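Local coordinates for glutamate ABC superfamily ATP binding cassette transporter, binding protein (Enterococcus faecium DO, PDB 5EYF), which binds glutamate and probably delivers it, as a solute-binding protein of family 3, to an ATP-binding cassette transporter, at residues 6-11 against 209-214; 15-20 against 52-57; 43-48 against 229-234; 107-112 against 193-198. All blocks are in the same frame, centred on the assembly; numbering follows the deposited sequence. Where two conformers were deposited one is given.

Contact 1: 6-11 against 209-214; sequences DILERS and ENFLKA
D6 OD2 accepts from two waters, which bridge it to the backbone N-H groups of N210 and F211; the second lies 2.8 Å from D6 OD2 and 2.9 Å from F211 N. These two amides lie in the first turn of helix 209-225, where N-H groups lack a carbonyl of their own helix, and an acceptor suits them. D6 OD1 caps its own helix: its anti lone pair receives E9 N at 2.9 Å, and it also accepts from a third water, which is weakly bonded to N210 ND2. Aspartate suits the N-cap: one oxygen bonds its own helix while the other accepts from the bridging waters.

Beside these polar groups the contact is apolar. I7 has CG2 anti to its backbone N, which directs this methyl over the centre of one face of the F211 ring, 3.6 Å from the centroid and 11° off the normal, a CH-pi contact. L8 sends CD1 to 3.5 Å from N210 O and to 4.1 Å from A214 CB, where the small alanine leaves room for a branched leucine. The axes of segments 7-11 and 209-214 stand 80° apart. I53 of helix 41-54 touches L8, F211 and A214, and I204 of strand 198-205 also meets F211.

Contact 2: 15-20 against 52-57; sequences NEIIWG and KILGDN
The apolar contacts between the strand and the end of the helix are carried by three side chains, I17, I53 and L54. I17 and I53 cross at about a right angle and touch through their terminal methyls, I17 CD1 lying 3.9 Å from I53 CD1. Each isoleucine has CG1 anti to its own carbonyl carbon (chi1 -61° in I17), which sends the longer branch across the gap. L54 runs obliquely to I17 and brings CD1 to 4.0 Å from I17 CG1. The same methyl rests against main chain, 3.6 Å from N15 C and 3.6 Å from E16 N, so a single leucine branch covers the peptide that leads into the strand. Aliphatic side chains suit a place where a helix lies on a sheet.

The polar contacts lie at the outer end. N15 slides past L54 in the opposite direction, its OD1 4.0 Å from L54 CB, and its amide reaches the turn beyond the helix. There N15 ND2 gives a weak, bent bond to N57 O, 3.0 Å long with 124° at the hydrogen. The N15 and N57 amides stand 42° apart, and their nitrogens, both donors, are not bonded.

Backbone shape sets both chain turns. N15 and G55 each leave a helix with positive phi, and the backbone shape at G55 suits glycine. Strand 16-21, helix 41-54 and strand 59-64, which pairs in parallel with 16-21, form a beta-alpha-beta unit, although a small antiparallel sheet interrupts the crossover, consistent with the alpha/beta lobes of periplasmic binding proteins.

Contact 3: 43-48 against 229-234; sequences VDIAKA and DKIYQK
I231 points toward helix 43-48, and its two branches divide the work. CB carries CG2 anti to the backbone N, and this methyl meets D44 CB at 3.7 Å and I45 CD1 at 4.0 Å. The other branch leaves CB anti to the carbonyl carbon (chi1 -65°) and ends in CD1, which reaches A48 CB at 3.7 Å and D44 O at the same distance. Beta-branched isoleucine thus fills the groove between D44, I45 and A48, and alanine, with its single methyl, lets the tip come close. The helices run nearly antiparallel, the axes of segments 43-48 and 229-234 lying 10.2 Å apart at 161°.

At the edge of the contact K234 stretches its extended chain across to D44, the two side chains crossing at about a right angle. Its NZ meets the syn lone pair of D44 OD2 at 2.7 Å, a salt bridge, with CE passing 3.3 Å from the same oxygen. W235 NE1 also donates to D44 OD2, so two N-H groups hold one oxygen. M222 of helix 209-225 also packs against I45 and A48.

Apolar packing of I231 fills the interface, while the charged pair at the edge, together with the indole donor, would be expected to favour the ionised carboxylate of D44.

Contact 4: 107-112 against 193-198; sequences QALLVK and GTFTNE. With MG (magnesium ion), chain D.
Q107 and F195 cross obliquely, the amide tilted 51° from the ring. Q107 CB lies over one face of the ring toward its rim, and Q107 CG is 3.6 Å from F195 CZ. With CG anti to the backbone N (chi1 -167°) and the chain extended beyond it, Q107 carries its methylenes past the ring and its amide to T172, which takes a hydrogen from NE2, while N140 donates to OE1. Glutamine thus offers methylenes to the aromatic and a polar end to strand 170-172 and helix 136-144. The L109 side chain crosses that of F195 at about a right angle, its CD2 4.0 Å from F195 CE2.

One main-chain bond and one main-chain-to-hydroxyl bond join the segments. F195 N donates to Q107 O at 3.0 Å, in the carbonyl plane, and Q107 N gives its hydrogen to T196 OG1 at 2.9 Å. That hydroxyl in turn donates to the anti lone pair of E198 OE2 at 2.7 Å; threonine is apt, accepting and donating at once. E198 OE1 bonds T87 beside the bound glutamate. N197 OD1 binds magnesium at 2.1 Å with four waters, and N197 of the second subunit completes the site.

Strand 103-112 pairs antiparallel with 170-172, 188-191 and 198-205, while helix 136-144 covers Q107 and F195 and helix 175-182 packs on A108 and T194.

In the fold
Contacts 1, 2 and 3 lie together in one part of the chain and contact 4 is buried in another, its centre about 36 Å from that of contact 1. Helix 41-54 serves both contacts 2 and 3, and its I53 also packs on contact 1; W19 and A46 touch between contacts 2 and 3. Contacts 2 and 3 are surface contacts and contact 1 is partly buried; all three have apolar centres, with polar edges made respectively by a weak amide bond, a salt bridge and water bridges. Contact 4 instead relies on direct bonds from main chain to main chain and to a hydroxyl, and alone includes a ligand-pocket residue and a metal shared between subunits.

Contact 1: 6-11 against 209-214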
# COMPACT_ATOMS: atom_id res chain seq x y z
N ASP B 6 -0.47 -28.78 -15.04
CA ASP B 6 -0.41 -28.26 -13.68
C ASP B 6 1.04 -28.03 -13.25
O ASP B 6 1.87 -28.94 -13.34
CB ASP B 6 -1.11 -29.22 -12.73
CG ASP B 6 -1.14 -28.71 -11.32
OD1 ASP B 6 -0.18 -28.95 -10.57
OD2 ASP B 6 -2.12 -28.00 -10.97
N ILE B 7 1.34 -26.83 -12.75
CA ILE B 7 2.74 -26.47 -12.50
C ILE B 7 3.33 -27.27 -11.33
O ILE B 7 4.47 -27.74 -11.39
CB ILE B 7 2.85 -24.95 -12.28
CG1 ILE B 7 2.68 -24.22 -13.62
CG2 ILE B 7 4.18 -24.58 -11.60
CD1 ILE B 7 2.21 -22.77 -13.47
N LEU B 8 2.56 -27.49 -10.25
CA LEU B 8 3.07 -28.34 -9.17
C LEU B 8 3.26 -29.79 -9.61
O LEU B 8 4.21 -30.46 -9.18
CB LEU B 8 2.14 -28.30 -7.96
CG LEU B 8 2.34 -27.17 -6.98
CD1 LEU B 8 1.45 -27.44 -5.78
CD2 LEU B 8 3.79 -27.01 -6.56
N GLU B 9 2.33 -30.32 -10.41
CA GLU B 9 2.50 -31.68 -10.89
C GLU B 9 3.77 -31.79 -11.72
O GLU B 9 4.58 -32.71 -11.52
CB GLU B 9 1.28 -32.14 -11.69
CG GLU B 9 0.07 -32.45 -10.83
CD GLU B 9 -1.12 -32.94 -11.62
OE1 GLU B 9 -0.99 -33.10 -12.86
OE2 GLU B 9 -2.18 -33.16 -11.00
N ARG B 10 4.00 -30.82 -12.62
CA ARG B 10 5.19 -30.86 -13.46
C ARG B 10 6.44 -30.81 -12.61
O ARG B 10 7.42 -31.50 -12.91
CB ARG B 10 5.18 -29.69 -14.46
CG ARG B 10 6.34 -29.80 -15.48
CD ARG B 10 6.92 -28.44 -15.89
NE ARG B 10 5.95 -27.61 -16.59
CZ ARG B 10 5.71 -26.33 -16.29
NH1 ARG B 10 6.37 -25.73 -15.32
NH2 ARG B 10 4.79 -25.66 -16.98
N SER B 11 6.43 -30.02 -11.53
CA SER B 11 7.61 -29.90 -10.68
C SER B 11 8.03 -31.24 -10.07
O SER B 11 9.20 -31.41 -9.72
CB SER B 11 7.37 -28.88 -9.58
OG SER B 11 6.54 -29.40 -8.56
N GLU B 209 -4.41 -23.20 -9.54
CA GLU B 209 -4.74 -22.84 -8.16
C GLU B 209 -3.86 -23.57 -7.15
O GLU B 209 -3.56 -23.01 -6.08
CB GLU B 209 -6.22 -23.13 -7.90
CG GLU B 209 -7.15 -22.23 -8.69
CD GLU B 209 -7.54 -22.76 -10.04
OE1 GLU B 209 -7.00 -23.80 -10.49
OE2 GLU B 209 -8.42 -22.13 -10.67
N ASN B 210 -3.42 -24.79 -7.45
CA ASN B 210 -2.56 -25.48 -6.49
C ASN B 210 -1.21 -24.79 -6.38
O ASN B 210 -0.67 -24.66 -5.28
CB ASN B 210 -2.38 -26.95 -6.87
CG ASN B 210 -3.67 -27.75 -6.75
OD1 ASN B 210 -4.52 -27.50 -5.89
ND2 ASN B 210 -3.84 -28.72 -7.64
N PHE B 211 -0.66 -24.33 -7.52
CA PHE B 211 0.61 -23.59 -7.48
C PHE B 211 0.43 -22.25 -6.78
O PHE B 211 1.28 -21.84 -5.97
CB PHE B 211 1.14 -23.43 -8.90
CG PHE B 211 2.45 -22.70 -9.00
CD1 PHE B 211 3.57 -23.14 -8.32
CD2 PHE B 211 2.57 -21.57 -9.80
CE1 PHE B 211 4.78 -22.47 -8.42
CE2 PHE B 211 3.78 -20.89 -9.92
CZ PHE B 211 4.89 -21.34 -9.22
N LEU B 212 -0.67 -21.56 -7.06
CA LEU B 212 -0.96 -20.29 -6.38
C LEU B 212 -0.99 -20.48 -4.86
O LEU B 212 -0.39 -19.70 -4.11
CB LEU B 212 -2.29 -19.71 -6.88
CG LEU B 212 -2.78 -18.46 -6.15
CD1 LEU B 212 -1.82 -17.27 -6.32
CD2 LEU B 212 -4.17 -18.09 -6.67
N LYS B 213 -1.69 -21.52 -4.39
CA LYS B 213 -1.73 -21.81 -2.96
C LYS B 213 -0.34 -22.08 -2.41
O LYS B 213 -0.00 -21.64 -1.31
CB LYS B 213 -2.64 -23.00 -2.68
CG LYS B 213 -4.12 -22.68 -2.64
CD LYS B 213 -4.97 -23.92 -2.32
CE LYS B 213 -5.92 -24.27 -3.46
NZ LYS B 213 -6.87 -23.17 -3.76
N ALA B 214 0.49 -22.82 -3.17
CA ALA B 214 1.86 -23.09 -2.75
C ALA B 214 2.68 -21.80 -2.64
O ALA B 214 3.48 -21.66 -1.70
CB ALA B 214 2.53 -24.06 -3.73
O HOH W 1 -1.32 -29.83 -8.00
O HOH W 2 -0.97 -25.54 -10.18
O HOH W 3 -4.14 -26.55 -9.52

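Contact 2: 15-20 against 52-57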
# COMPACT_ATOMS: atom_id res chain seq x y z
N ASN B 15 11.67 -30.61 -10.87
CA ASN B 15 12.27 -30.02 -9.68
C ASN B 15 12.68 -28.56 -9.93
O ASN B 15 13.72 -28.10 -9.47
CB ASN B 15 13.46 -30.84 -9.20
CG ASN B 15 13.82 -30.52 -7.78
OD1 ASN B 15 12.95 -30.22 -6.96
ND2 ASN B 15 15.12 -30.50 -7.50
N GLU B 16 11.82 -27.83 -10.63
CA GLU B 16 12.15 -26.49 -11.09
C GLU B 16 10.89 -25.63 -11.10
O GLU B 16 9.79 -26.12 -11.35
CB GLU B 16 12.78 -26.55 -12.49
CG GLU B 16 13.38 -25.24 -13.03
CD GLU B 16 13.84 -25.39 -14.48
OE1 GLU B 16 13.01 -25.77 -15.34
OE2 GLU B 16 15.04 -25.16 -14.77
N ILE B 17 11.06 -24.33 -10.83
CA ILE B 17 10.05 -23.32 -11.12
C ILE B 17 10.68 -22.28 -12.03
O ILE B 17 11.83 -21.86 -11.80
CB ILE B 17 9.50 -22.66 -9.84
CG1 ILE B 17 8.84 -23.72 -8.96
CG2 ILE B 17 8.52 -21.51 -10.21
CD1 ILE B 17 8.40 -23.15 -7.66
N ILE B 18 9.95 -21.88 -13.07
CA ILE B 18 10.43 -20.93 -14.07
C ILE B 18 9.75 -19.59 -13.84
O ILE B 18 8.52 -19.48 -13.93
CB ILE B 18 10.14 -21.43 -15.49
CG1 ILE B 18 10.71 -22.84 -15.70
CG2 ILE B 18 10.71 -20.45 -16.51
CD1 ILE B 18 10.44 -23.40 -17.06
N TRP B 19 10.55 -18.57 -13.56
CA TRP B 19 10.05 -17.27 -13.13
C TRP B 19 10.32 -16.24 -14.21
O TRP B 19 11.44 -16.16 -14.71
CB TRP B 19 10.70 -16.79 -11.84
CG TRP B 19 10.46 -17.63 -10.66
CD1 TRP B 19 11.18 -18.72 -10.28
CD2 TRP B 19 9.45 -17.44 -9.66
NE1 TRP B 19 10.68 -19.23 -9.10
CE2 TRP B 19 9.62 -18.46 -8.69
CE3 TRP B 19 8.43 -16.50 -9.48
CZ2 TRP B 19 8.79 -18.59 -7.59
CZ3 TRP B 19 7.63 -16.61 -8.35
CH2 TRP B 19 7.79 -17.66 -7.42
N GLY B 20 9.30 -15.46 -14.55
CA GLY B 20 9.47 -14.31 -15.40
C GLY B 20 9.83 -13.06 -14.61
O GLY B 20 9.06 -12.63 -13.74
N LYS B 52 11.02 -22.87 -0.52
CA LYS B 52 9.89 -23.27 0.32
C LYS B 52 9.03 -24.32 -0.38
O LYS B 52 8.59 -25.29 0.25
CB LYS B 52 9.03 -22.06 0.70
CG LYS B 52 9.71 -21.01 1.58
CD LYS B 52 10.24 -21.59 2.88
CE LYS B 52 10.57 -20.47 3.85
NZ LYS B 52 11.30 -21.07 5.02
N ILE B 53 8.76 -24.14 -1.68
CA ILE B 53 7.83 -25.03 -2.35
C ILE B 53 8.47 -26.38 -2.61
O ILE B 53 7.89 -27.44 -2.31
CB ILE B 53 7.33 -24.39 -3.67
CG1 ILE B 53 6.58 -23.10 -3.36
CG2 ILE B 53 6.48 -25.39 -4.50
CD1 ILE B 53 6.04 -22.40 -4.62
N LEU B 54 9.68 -26.37 -3.17
CA LEU B 54 10.34 -27.58 -3.62
C LEU B 54 11.33 -28.14 -2.62
O LEU B 54 11.77 -29.28 -2.78
CB LEU B 54 11.09 -27.30 -4.93
CG LEU B 54 10.22 -26.80 -6.09
CD1 LEU B 54 11.08 -26.64 -7.36
CD2 LEU B 54 9.04 -27.76 -6.34
N GLY B 55 11.70 -27.37 -1.61
CA GLY B 55 12.71 -27.82 -0.68
C GLY B 55 14.10 -27.40 -1.10
O GLY B 55 14.32 -26.69 -2.08
N ASP B 56 15.07 -27.90 -0.31
CA ASP B 56 16.45 -27.41 -0.34
C ASP B 56 17.04 -27.38 -1.73
O ASP B 56 17.75 -26.43 -2.09
CB ASP B 56 17.34 -28.30 0.53
CG ASP B 56 17.26 -27.97 1.99
OD1 ASP B 56 16.68 -26.91 2.33
OD2 ASP B 56 17.80 -28.77 2.78
N ASN B 57 16.85 -28.45 -2.50
CA ASN B 57 17.51 -28.54 -3.80
C ASN B 57 16.60 -28.15 -4.96
O ASN B 57 16.91 -28.47 -6.11
CB ASN B 57 18.07 -29.95 -4.02
CG ASN B 57 16.99 -30.95 -4.37
OD1 ASN B 57 15.89 -30.88 -3.84
ND2 ASN B 57 17.31 -31.87 -5.27

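Contact 3: 43-48 against 229-234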
# COMPACT_ATOMS: atom_id res chain seq x y z
N VAL B 43 14.07 -11.23 -7.82
CA VAL B 43 14.85 -12.45 -8.01
C VAL B 43 15.03 -13.18 -6.68
O VAL B 43 14.88 -14.42 -6.59
CB VAL B 43 16.20 -12.12 -8.66
CG1 VAL B 43 17.12 -13.35 -8.67
CG2 VAL B 43 15.97 -11.62 -10.08
N ASP B 44 15.38 -12.45 -5.62
CA ASP B 44 15.63 -13.12 -4.33
C ASP B 44 14.36 -13.69 -3.72
O ASP B 44 14.37 -14.76 -3.09
CB ASP B 44 16.31 -12.16 -3.36
CG ASP B 44 17.80 -11.98 -3.65
OD1 ASP B 44 18.33 -12.66 -4.58
OD2 ASP B 44 18.44 -11.17 -2.96
N ILE B 45 13.25 -12.96 -3.83
CA ILE B 45 11.97 -13.49 -3.39
C ILE B 45 11.63 -14.77 -4.16
O ILE B 45 11.17 -15.77 -3.58
CB ILE B 45 10.86 -12.42 -3.53
CG1 ILE B 45 11.08 -11.22 -2.54
CG2 ILE B 45 9.49 -13.00 -3.32
CD1 ILE B 45 10.79 -11.57 -1.08
N ALA B 46 11.83 -14.76 -5.49
CA ALA B 46 11.58 -15.96 -6.30
C ALA B 46 12.40 -17.15 -5.81
O ALA B 46 11.88 -18.27 -5.70
CB ALA B 46 11.91 -15.68 -7.76
N LYS B 47 13.69 -16.94 -5.57
CA LYS B 47 14.54 -18.04 -5.11
C LYS B 47 14.05 -18.57 -3.76
O LYS B 47 13.99 -19.79 -3.55
CB LYS B 47 15.99 -17.59 -5.02
CG LYS B 47 16.61 -17.27 -6.37
CD LYS B 47 18.00 -16.72 -6.20
CE LYS B 47 18.67 -16.57 -7.54
NZ LYS B 47 20.13 -16.30 -7.38
N ALA B 48 13.70 -17.67 -2.84
CA ALA B 48 13.25 -18.10 -1.52
C ALA B 48 11.94 -18.87 -1.61
O ALA B 48 11.74 -19.87 -0.90
CB ALA B 48 13.12 -16.89 -0.61
N ASP B 229 11.93 -10.57 5.66
CA ASP B 229 12.53 -9.37 6.22
C ASP B 229 14.01 -9.27 5.87
O ASP B 229 14.50 -8.19 5.55
CB ASP B 229 12.30 -9.36 7.74
CG ASP B 229 10.81 -9.46 8.12
OD1 ASP B 229 10.16 -10.50 7.89
OD2 ASP B 229 10.29 -8.51 8.68
N LYS B 230 14.72 -10.41 5.86
CA LYS B 230 16.13 -10.39 5.49
C LYS B 230 16.31 -9.93 4.04
O LYS B 230 17.20 -9.13 3.73
CB LYS B 230 16.73 -11.78 5.71
CG LYS B 230 18.24 -11.81 5.70
CD LYS B 230 18.78 -13.18 6.09
CE LYS B 230 20.30 -13.11 6.36
NZ LYS B 230 20.93 -14.46 6.54
N ILE B 231 15.48 -10.46 3.14
CA ILE B 231 15.58 -10.08 1.73
C ILE B 231 15.24 -8.60 1.54
O ILE B 231 15.90 -7.88 0.77
CB ILE B 231 14.68 -10.99 0.88
CG1 ILE B 231 15.17 -12.43 0.92
CG2 ILE B 231 14.61 -10.49 -0.59
CD1 ILE B 231 14.18 -13.43 0.34
N TYR B 232 14.20 -8.13 2.23
CA TYR B 232 13.83 -6.72 2.17
C TYR B 232 15.00 -5.83 2.64
O TYR B 232 15.33 -4.83 1.99
CB TYR B 232 12.57 -6.45 3.00
CG TYR B 232 12.08 -5.04 2.75
CD1 TYR B 232 11.19 -4.76 1.72
CD2 TYR B 232 12.58 -3.98 3.50
CE1 TYR B 232 10.78 -3.46 1.46
CE2 TYR B 232 12.19 -2.67 3.24
CZ TYR B 232 11.30 -2.42 2.22
OH TYR B 232 10.93 -1.13 1.97
N GLN B 233 15.63 -6.21 3.76
CA GLN B 233 16.73 -5.43 4.33
C GLN B 233 17.95 -5.40 3.41
O GLN B 233 18.72 -4.44 3.44
CB GLN B 233 17.12 -6.00 5.69
CG GLN B 233 16.03 -5.79 6.73
CD GLN B 233 16.19 -6.62 7.99
OE1 GLN B 233 15.18 -7.02 8.62
NE2 GLN B 233 17.44 -6.85 8.39
N LYS B 234 18.15 -6.45 2.61
CA LYS B 234 19.26 -6.50 1.67
C LYS B 234 19.12 -5.44 0.58
O LYS B 234 20.11 -4.79 0.21
CB LYS B 234 19.35 -7.90 1.04
CG LYS B 234 20.40 -8.04 -0.08
CD LYS B 234 20.41 -9.46 -0.65
CE LYS B 234 21.16 -9.54 -1.95
NZ LYS B 234 21.08 -10.90 -2.57

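Contact 4: 107-112 against 193-198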
# COMPACT_ATOMS: atom_id res chain seq x y z
N GLN B 107 3.25 5.27 -7.43
CA GLN B 107 3.80 6.02 -8.55
C GLN B 107 4.34 7.38 -8.11
O GLN B 107 3.77 8.03 -7.23
CB GLN B 107 2.74 6.20 -9.64
CG GLN B 107 3.35 6.70 -10.95
CD GLN B 107 2.39 6.56 -12.11
OE1 GLN B 107 1.50 5.73 -12.06
NE2 GLN B 107 2.55 7.38 -13.14
N ALA B 108 5.42 7.81 -8.74
CA ALA B 108 6.11 9.03 -8.32
C ALA B 108 6.73 9.71 -9.53
O ALA B 108 6.63 9.22 -10.66
CB ALA B 108 7.21 8.76 -7.27
N LEU B 109 7.36 10.85 -9.27
CA LEU B 109 7.99 11.69 -10.29
C LEU B 109 9.47 11.83 -10.03
O LEU B 109 9.88 12.07 -8.89
CB LEU B 109 7.42 13.10 -10.31
CG LEU B 109 5.95 13.28 -10.64
CD1 LEU B 109 5.59 14.77 -10.68
CD2 LEU B 109 5.57 12.60 -11.95
N LEU B 110 10.27 11.76 -11.09
CA LEU B 110 11.69 12.06 -11.05
C LEU B 110 11.95 13.28 -11.92
O LEU B 110 11.49 13.32 -13.07
CB LEU B 110 12.50 10.85 -11.56
CG LEU B 110 14.03 10.93 -11.53
CD1 LEU B 110 14.50 10.56 -10.15
CD2 LEU B 110 14.67 10.01 -12.58
N VAL B 111 12.65 14.28 -11.38
CA VAL B 111 12.98 15.51 -12.09
C VAL B 111 14.44 15.84 -11.83
O VAL B 111 15.07 15.33 -10.90
CB VAL B 111 12.07 16.69 -11.65
CG1 VAL B 111 10.60 16.39 -11.93
CG2 VAL B 111 12.26 16.99 -10.17
N LYS B 112 15.00 16.71 -12.68
CA LYS B 112 16.30 17.30 -12.38
C LYS B 112 16.18 18.19 -11.14
O LYS B 112 15.24 18.99 -11.03
CB LYS B 112 16.79 18.11 -13.57
CG LYS B 112 18.18 18.72 -13.41
CD LYS B 112 18.53 19.54 -14.65
CE LYS B 112 19.62 20.55 -14.36
NZ LYS B 112 20.96 20.00 -14.67
N GLY B 193 6.50 12.82 -3.27
CA GLY B 193 5.89 11.63 -2.67
C GLY B 193 5.29 10.70 -3.72
O GLY B 193 5.81 10.60 -4.85
N THR B 194 4.19 10.02 -3.37
CA THR B 194 3.54 9.11 -4.31
C THR B 194 2.10 9.56 -4.54
O THR B 194 1.47 10.12 -3.64
CB THR B 194 3.55 7.63 -3.84
OG1 THR B 194 2.91 7.49 -2.57
CG2 THR B 194 4.99 7.07 -3.76
N PHE B 195 1.57 9.30 -5.73
CA PHE B 195 0.19 9.67 -6.01
C PHE B 195 -0.66 8.48 -6.43
O PHE B 195 -1.83 8.67 -6.80
CB PHE B 195 0.12 10.82 -7.04
CG PHE B 195 0.84 10.55 -8.34
CD1 PHE B 195 0.18 9.97 -9.42
CD2 PHE B 195 2.18 10.89 -8.49
CE1 PHE B 195 0.87 9.73 -10.64
CE2 PHE B 195 2.87 10.66 -9.68
CZ PHE B 195 2.22 10.08 -10.75
N THR B 196 -0.12 7.27 -6.36
CA THR B 196 -0.92 6.06 -6.43
C THR B 196 -0.42 5.08 -5.39
O THR B 196 0.67 5.24 -4.82
CB THR B 196 -0.84 5.36 -7.78
OG1 THR B 196 0.46 4.78 -7.92
CG2 THR B 196 -1.11 6.33 -8.94
N ASN B 197 -1.19 4.01 -5.16
CA ASN B 197 -0.66 2.83 -4.50
C ASN B 197 -0.40 1.76 -5.55
O ASN B 197 -1.23 1.54 -6.42
CB ASN B 197 -1.65 2.32 -3.45
CG ASN B 197 -1.83 3.31 -2.35
OD1 ASN B 197 -0.88 3.99 -1.95
ND2 ASN B 197 -3.05 3.42 -1.86
N GLU B 198 0.77 1.12 -5.48
CA GLU B 198 1.16 0.09 -6.44
C GLU B 198 1.58 -1.14 -5.66
O GLU B 198 2.78 -1.39 -5.49
CB GLU B 198 2.30 0.56 -7.35
CG GLU B 198 2.01 1.85 -8.14
CD GLU B 198 1.00 1.70 -9.25
OE1 GLU B 198 0.89 0.64 -9.88
OE2 GLU B 198 0.29 2.69 -9.55
MG MG D . 0.82 3.92 -0.73
O HOH W 4 5.66 12.11 -7.04
O HOH W 5 1.83 4.89 -2.27
O HOH W 6 1.35 2.12 -1.53
O HOH W 7 0.54 5.75 0.23
O HOH W 8 -0.39 3.07 0.77